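Local coordinates for protein Maltose/maltodextrin transport permease homologue (Bdellovibrio bacteriovorus HD100, PDB 6FFL) that probably takes up maltose and maltodextrins through an ABC transporter, its solute-binding domain, the part present here and holding maltotriose, being fused to the membrane subunit MalF, at residues G113-L118 with D333-G338; P164-P169 with L231-W236. All blocks are in the same frame, centred on the assembly; numbering follows the deposited sequence. Where two conformers were deposited one is given.

Contact 1: residues G113-L118 with D333-G338; sequences GNHLML and DIMEVG. With GLC (alpha-D-glucopyranose), chain B.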
loop_
_atom_site.group_PDB
_atom_site.type_symbol
_atom_site.label_atom_id
_atom_site.label_comp_id
_atom_site.label_asym_id
_atom_site.label_seq_id
_atom_site.Cartn_x
_atom_site.Cartn_y
_atom_site.Cartn_z
ATOM N N GLY A 113 -3.090 -2.172 7.906
ATOM C CA GLY A 113 -3.565 -2.851 6.714
ATOM C C GLY A 113 -2.587 -2.610 5.583
ATOM O O GLY A 113 -1.495 -3.175 5.583
ATOM N N ASN A 114 -2.971 -1.770 4.631
ATOM C CA ASN A 114 -2.154 -1.480 3.456
ATOM C C ASN A 114 -1.921 -2.727 2.614
ATOM O O ASN A 114 -0.935 -2.815 1.885
ATOM C CB ASN A 114 -0.816 -0.840 3.865
ATOM C CG ASN A 114 -0.203 -0.038 2.744
ATOM O OD1 ASN A 114 -0.878 0.793 2.140
ATOM N ND2 ASN A 114 1.070 -0.293 2.446
ATOM N N HIS A 115 -2.822 -3.699 2.712
ATOM C CA HIS A 115 -2.631 -5.024 2.147
ATOM C C HIS A 115 -3.465 -5.195 0.883
ATOM O O HIS A 115 -4.593 -4.693 0.794
ATOM C CB HIS A 115 -3.002 -6.104 3.167
ATOM C CG HIS A 115 -4.367 -5.937 3.769
ATOM N ND1 HIS A 115 -4.755 -4.792 4.443
ATOM C CD2 HIS A 115 -5.430 -6.774 3.812
ATOM C CE1 HIS A 115 -5.996 -4.939 4.877
ATOM N NE2 HIS A 115 -6.429 -6.134 4.506
ATOM N N LEU A 116 -2.912 -5.927 -0.081
ATOM C CA LEU A 116 -3.611 -6.251 -1.315
ATOM C C LEU A 116 -4.494 -7.481 -1.145
ATOM O O LEU A 116 -4.222 -8.368 -0.332
ATOM C CB LEU A 116 -2.618 -6.503 -2.439
ATOM C CG LEU A 116 -1.793 -5.289 -2.834
ATOM C CD1 LEU A 116 -0.709 -5.734 -3.826
ATOM C CD2 LEU A 116 -2.671 -4.209 -3.436
ATOM N N MET A 117 -5.549 -7.538 -1.952
ATOM C CA MET A 117 -6.498 -8.641 -1.876
ATOM C C MET A 117 -7.197 -8.735 -3.222
ATOM O O MET A 117 -7.031 -7.871 -4.081
ATOM C CB MET A 117 -7.507 -8.416 -0.749
ATOM C CG MET A 117 -8.505 -7.317 -1.052
ATOM S SD MET A 117 -9.114 -6.466 0.421
ATOM C CE MET A 117 -7.681 -5.455 0.846
ATOM N N LEU A 118 -7.987 -9.794 -3.397
ATOM C CA LEU A 118 -8.880 -9.887 -4.545
ATOM C C LEU A 118 -10.187 -9.185 -4.198
ATOM O O LEU A 118 -10.726 -9.372 -3.104
ATOM C CB LEU A 118 -9.141 -11.352 -4.926
ATOM C CG LEU A 118 -9.894 -11.565 -6.247
ATOM C CD1 LEU A 118 -8.947 -11.350 -7.412
ATOM C CD2 LEU A 118 -10.514 -12.967 -6.303
ATOM N N ASP A 333 -8.638 -12.456 7.843
ATOM C CA ASP A 333 -8.237 -13.725 7.245
ATOM C C ASP A 333 -7.282 -13.520 6.073
ATOM O O ASP A 333 -6.437 -14.384 5.807
ATOM C CB ASP A 333 -9.477 -14.500 6.800
ATOM C CG ASP A 333 -9.136 -15.761 6.047
ATOM O OD1 ASP A 333 -8.791 -16.768 6.702
ATOM O OD2 ASP A 333 -9.202 -15.745 4.802
ATOM N N ILE A 334 -7.392 -12.388 5.372
ATOM C CA ILE A 334 -6.454 -12.073 4.300
ATOM C C ILE A 334 -5.090 -11.724 4.877
ATOM O O ILE A 334 -4.055 -12.203 4.397
ATOM C CB ILE A 334 -7.012 -10.928 3.432
ATOM C CG1 ILE A 334 -8.236 -11.402 2.647
ATOM C CG2 ILE A 334 -5.928 -10.358 2.490
ATOM C CD1 ILE A 334 -9.105 -10.269 2.129
ATOM N N MET A 335 -5.068 -10.898 5.927
ATOM C CA MET A 335 -3.814 -10.510 6.557
ATOM C C MET A 335 -3.121 -11.676 7.251
ATOM O O MET A 335 -1.901 -11.622 7.464
ATOM C CB MET A 335 -4.073 -9.374 7.551
ATOM C CG MET A 335 -4.385 -8.024 6.883
ATOM S SD MET A 335 -4.525 -6.666 8.067
ATOM C CE MET A 335 -6.125 -7.017 8.813
ATOM N N GLU A 336 -3.868 -12.726 7.592
ATOM C CA GLU A 336 -3.316 -13.868 8.310
ATOM C C GLU A 336 -2.219 -14.565 7.513
ATOM O O GLU A 336 -1.283 -15.124 8.096
ATOM C CB GLU A 336 -4.461 -14.830 8.635
ATOM C CG GLU A 336 -4.095 -16.244 9.010
ATOM C CD GLU A 336 -5.336 -17.119 9.138
ATOM O OE1 GLU A 336 -6.298 -16.684 9.813
ATOM O OE2 GLU A 336 -5.354 -18.227 8.555
ATOM N N VAL A 337 -2.306 -14.555 6.186
ATOM C CA VAL A 337 -1.254 -15.153 5.375
ATOM C C VAL A 337 -0.311 -14.101 4.805
ATOM O O VAL A 337 0.473 -14.403 3.904
ATOM C CB VAL A 337 -1.828 -16.043 4.257
ATOM C CG1 VAL A 337 -2.561 -17.246 4.861
ATOM C CG2 VAL A 337 -2.755 -15.257 3.347
ATOM N N GLY A 338 -0.363 -12.874 5.316
ATOM C CA GLY A 338 0.537 -11.831 4.877
ATOM C C GLY A 338 1.860 -11.883 5.625
ATOM O O GLY A 338 2.079 -12.709 6.513
HETATM C C1 GLC B . -0.324 1.848 -2.184
HETATM C C2 GLC B . 0.396 1.479 -0.894
HETATM C C3 GLC B . 1.889 1.757 -0.953
HETATM C C4 GLC B . 2.446 1.087 -2.205
HETATM C C5 GLC B . 1.699 1.608 -3.430
HETATM C C6 GLC B . 2.229 0.965 -4.716
HETATM O O2 GLC B . -0.217 2.218 0.179
HETATM O O3 GLC B . 2.507 1.200 0.220
HETATM O O4 GLC B . 3.820 1.411 -2.346
HETATM O O5 GLC B . 0.327 1.250 -3.297
HETATM O O6 GLC B . 1.779 1.716 -5.865
#
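His115, just before strand 116-121, and Met117 within it pack against Ile334 and Met335 of helix 328-335 in a buried contact behind the sugar-binding cleft. The imidazole of His115 lies between two methionines. Met335 crosses one face, its CG 3.6 Å from the ring centroid in a CH-pi contact and its SD 4.0 Å from the same centroid, 12° off the normal, as a sulfur-aromatic contact. CG of Met335 stands opposite its own carbonyl carbon (chi1 -72°), which carries CG and then SD over the ring. Over the opposite face sits CE of Met117, offset toward the rim. Ile334 meets the ring edge with CG2, 3.9 Å from His115 CD2, while its CD1 reaches CB of Met117 at 3.8 Å. The polar end of the histidine is engaged too: NE2 is hydrogen-bonded to OG of Ser331, one helical turn before Met335. Neighbouring Asn114 points away from the helix and grips the middle glucose with both ends of its amide, ND2 donating to O3 almost straight (178°) and OD1 accepting from O2. OD1 also takes Lys270 NZ. Apolar packing and the serine bond would limit the ring's rotation, one residue along from the sugar-binding Asn114.

Contact 2: residues P164-P169 with L231-W236; sequences PFFFAP and LINGDW. With GLC (alpha-D-glucopyranose), chain C; GLC (alpha-D-glucopyranose), chain B; GLC (alpha-D-glucopyranose), chain D.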
loop_
_atom_site.group_PDB
_atom_site.type_symbol
_atom_site.label_atom_id
_atom_site.label_comp_id
_atom_site.label_asym_id
_atom_site.label_seq_id
_atom_site.Cartn_x
_atom_site.Cartn_y
_atom_site.Cartn_z
ATOM N N PRO A 164 5.725 -2.944 -8.568
ATOM C CA PRO A 164 6.233 -4.100 -7.814
ATOM C C PRO A 164 5.388 -4.490 -6.611
ATOM O O PRO A 164 5.281 -5.681 -6.297
ATOM C CB PRO A 164 7.639 -3.645 -7.389
ATOM C CG PRO A 164 8.034 -2.660 -8.407
ATOM C CD PRO A 164 6.774 -1.948 -8.841
ATOM N N PHE A 165 4.803 -3.518 -5.905
ATOM C CA PHE A 165 3.943 -3.862 -4.773
ATOM C C PHE A 165 2.871 -4.862 -5.181
ATOM O O PHE A 165 2.503 -5.743 -4.394
ATOM C CB PHE A 165 3.298 -2.591 -4.218
ATOM C CG PHE A 165 2.713 -2.746 -2.834
ATOM C CD1 PHE A 165 3.536 -2.973 -1.734
ATOM C CD2 PHE A 165 1.345 -2.635 -2.639
ATOM C CE1 PHE A 165 3.006 -3.079 -0.443
ATOM C CE2 PHE A 165 0.795 -2.746 -1.362
ATOM C CZ PHE A 165 1.634 -2.977 -0.258
ATOM N N PHE A 166 2.387 -4.759 -6.417
ATOM C CA PHE A 166 1.256 -5.572 -6.847
ATOM C C PHE A 166 1.664 -6.962 -7.321
ATOM O O PHE A 166 0.813 -7.861 -7.342
ATOM C CB PHE A 166 0.483 -4.825 -7.931
ATOM C CG PHE A 166 -0.272 -3.624 -7.412
ATOM C CD1 PHE A 166 0.387 -2.430 -7.133
ATOM C CD2 PHE A 166 -1.642 -3.697 -7.189
ATOM C CE1 PHE A 166 -0.309 -1.324 -6.642
ATOM C CE2 PHE A 166 -2.344 -2.590 -6.700
ATOM C CZ PHE A 166 -1.676 -1.411 -6.430
ATOM N N PHE A 167 2.934 -7.194 -7.680
ATOM C CA PHE A 167 3.323 -8.586 -7.912
ATOM C C PHE A 167 4.125 -9.187 -6.765
ATOM O O PHE A 167 4.320 -10.407 -6.742
ATOM C CB PHE A 167 4.059 -8.752 -9.270
ATOM C CG PHE A 167 5.386 -8.045 -9.398
ATOM C CD1 PHE A 167 6.533 -8.532 -8.763
ATOM C CD2 PHE A 167 5.506 -6.941 -10.230
ATOM C CE1 PHE A 167 7.765 -7.897 -8.934
ATOM C CE2 PHE A 167 6.729 -6.294 -10.402
ATOM C CZ PHE A 167 7.863 -6.776 -9.737
ATOM N N ALA A 168 4.540 -8.378 -5.788
ATOM C CA ALA A 168 5.221 -8.895 -4.604
ATOM C C ALA A 168 4.513 -10.042 -3.889
ATOM O O ALA A 168 5.210 -10.959 -3.422
ATOM C CB ALA A 168 5.453 -7.741 -3.618
ATOM N N PRO A 169 3.181 -10.069 -3.743
ATOM C CA PRO A 169 2.575 -11.184 -3.002
ATOM C C PRO A 169 2.842 -12.533 -3.641
ATOM O O PRO A 169 2.879 -13.546 -2.928
ATOM C CB PRO A 169 1.077 -10.844 -3.010
ATOM C CG PRO A 169 1.019 -9.359 -3.226
ATOM C CD PRO A 169 2.161 -9.085 -4.165
ATOM N N LEU A 231 -10.551 -7.572 -9.369
ATOM C CA LEU A 231 -9.527 -6.548 -9.206
ATOM C C LEU A 231 -8.568 -7.012 -8.123
ATOM O O LEU A 231 -8.970 -7.715 -7.194
ATOM C CB LEU A 231 -10.180 -5.204 -8.829
ATOM C CG LEU A 231 -9.337 -4.119 -8.159
ATOM C CD1 LEU A 231 -8.481 -3.447 -9.217
ATOM C CD2 LEU A 231 -10.227 -3.108 -7.487
ATOM N N ILE A 232 -7.291 -6.638 -8.236
ATOM C CA ILE A 232 -6.388 -6.743 -7.095
ATOM C C ILE A 232 -6.057 -5.323 -6.657
ATOM O O ILE A 232 -5.553 -4.520 -7.451
ATOM C CB ILE A 232 -5.124 -7.558 -7.411
ATOM C CG1 ILE A 232 -5.514 -9.019 -7.653
ATOM C CG2 ILE A 232 -4.134 -7.483 -6.213
ATOM C CD1 ILE A 232 -4.352 -9.902 -8.123
ATOM N N ASN A 233 -6.373 -5.002 -5.405
ATOM C CA ASN A 233 -6.142 -3.660 -4.890
ATOM C C ASN A 233 -6.111 -3.742 -3.371
ATOM O O ASN A 233 -6.367 -4.795 -2.777
ATOM C CB ASN A 233 -7.222 -2.681 -5.390
ATOM C CG ASN A 233 -6.729 -1.242 -5.480
ATOM O OD1 ASN A 233 -5.635 -0.910 -5.005
ATOM N ND2 ASN A 233 -7.530 -0.378 -6.105
ATOM N N GLY A 234 -5.784 -2.612 -2.739
ATOM C CA GLY A 234 -5.543 -2.581 -1.312
ATOM C C GLY A 234 -6.730 -2.032 -0.522
ATOM O O GLY A 234 -7.707 -1.540 -1.076
ATOM N N ASP A 235 -6.626 -2.131 0.807
ATOM C CA ASP A 235 -7.743 -1.687 1.642
ATOM C C ASP A 235 -7.968 -0.175 1.560
ATOM O O ASP A 235 -9.061 0.293 1.895
ATOM C CB ASP A 235 -7.552 -2.158 3.099
ATOM C CG ASP A 235 -6.378 -1.470 3.824
ATOM O OD1 ASP A 235 -5.440 -0.964 3.168
ATOM O OD2 ASP A 235 -6.408 -1.452 5.076
ATOM N N TRP A 236 -6.986 0.593 1.061
ATOM C CA TRP A 236 -7.197 2.023 0.848
ATOM C C TRP A 236 -8.291 2.303 -0.173
ATOM O O TRP A 236 -8.788 3.435 -0.230
ATOM C CB TRP A 236 -5.904 2.697 0.357
ATOM C CG TRP A 236 -5.392 2.067 -0.922
ATOM C CD1 TRP A 236 -5.826 2.316 -2.195
ATOM C CD2 TRP A 236 -4.379 1.050 -1.035
ATOM N NE1 TRP A 236 -5.142 1.525 -3.092
ATOM C CE2 TRP A 236 -4.249 0.742 -2.407
ATOM C CE3 TRP A 236 -3.564 0.384 -0.111
ATOM C CZ2 TRP A 236 -3.336 -0.210 -2.877
ATOM C CZ3 TRP A 236 -2.655 -0.572 -0.581
ATOM C CH2 TRP A 236 -2.555 -0.858 -1.948
HETATM C C1 GLC C . 4.690 0.377 -1.911
HETATM C C2 GLC C . 5.799 0.986 -1.051
HETATM C C3 GLC C . 6.630 1.953 -1.902
HETATM C C4 GLC C . 7.182 1.232 -3.120
HETATM C C5 GLC C . 6.036 0.592 -3.917
HETATM C C6 GLC C . 6.596 -0.307 -5.015
HETATM O O2 GLC C . 5.250 1.657 0.100
HETATM O O3 GLC C . 7.734 2.470 -1.127
HETATM O O4 GLC C . 7.882 2.176 -3.944
HETATM O O5 GLC C . 5.281 -0.259 -3.048
HETATM O O6 GLC C . 5.574 -0.715 -5.949
HETATM C C1 GLC B . -0.324 1.848 -2.184
HETATM C C2 GLC B . 0.396 1.479 -0.894
HETATM C C3 GLC B . 1.889 1.757 -0.953
HETATM C C4 GLC B . 2.446 1.087 -2.205
HETATM C C5 GLC B . 1.699 1.608 -3.430
HETATM C C6 GLC B . 2.229 0.965 -4.716
HETATM O O2 GLC B . -0.217 2.218 0.179
HETATM O O3 GLC B . 2.507 1.200 0.220
HETATM O O4 GLC B . 3.820 1.411 -2.346
HETATM O O5 GLC B . 0.327 1.250 -3.297
HETATM O O6 GLC B . 1.779 1.716 -5.865
HETATM C C1 GLC D . -3.607 5.808 -3.157
HETATM C C2 GLC D . -3.425 5.349 -1.706
HETATM C C3 GLC D . -2.049 4.735 -1.490
HETATM C C4 GLC D . -1.746 3.669 -2.543
HETATM C C5 GLC D . -1.973 4.233 -3.952
HETATM C C6 GLC D . -1.810 3.150 -5.018
HETATM O O1 GLC D . -2.750 6.922 -3.413
HETATM O O2 GLC D . -3.540 6.461 -0.814
HETATM O O3 GLC D . -1.989 4.195 -0.152
HETATM O O4 GLC D . -0.379 3.250 -2.361
HETATM O O5 GLC D . -3.303 4.748 -4.082
HETATM O O6 GLC D . -1.871 3.730 -6.329
#
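Trp236 turns its CG between its own backbone N and carbonyl carbon (chi1 58°), laying the indole across the strand end, whereas Phe165 swings its ring away from its amide nitrogen (chi1 -163°) to meet it. Phe165 CE2 comes within 3.9 Å of Trp236 CH2, at the indole edge, and the two side chains run antiparallel alongside one another. Phe166 CZ reaches the same edge at Trp236 CZ2, 4.1 Å away, and the edge of its ring faces the carbonyl O of Ile232. The indole carries two linked glucoses on one face: C4 of the chain D sugar lies over its centre, and C1 of the chain B sugar is 3.5 Å from CH2 of Trp236. Gly234 CA lies against the opposite face, toward the rim. Phe165 takes C4 of the chain B sugar over one ring face, and its backbone N donates to O6 of the chain C sugar at 2.9 Å. Asn233 OD1 accepts a hydrogen bond from Gly234 N, which lies above its carbonyl plane, and Tyr216 OH is hydrogen-bonded to Trp236 NE1. Such aromatic platforms are characteristic of maltodextrin-binding proteins: CH-pi packing suits the apolar sugar faces, while directional hydrogen bonds hold the hydroxyls.

Taken together, the two contacts show a binding site and the packing behind it. Their centres lie about 9 Å apart, and one segment of each, 113-118 and 231-236, lies on neighbouring antiparallel strands of the four-stranded mixed sheet. Met117 N and Asn233 O, 3.0 Å apart, probably form a hydrogen bond that joins them. Along the chain, contact 2 is nested inside the long loop that contact 1 closes: 113-118 comes first, then 164-169 and 231-236, and finally 333-338. Leu116 joins them in space by packing on Phe165, Phe166 and Trp236. Contact 1 meets the middle glucose through Asn114, contact 2 through Phe165, Phe166 and Trp236, so segments distant in sequence wall the same site.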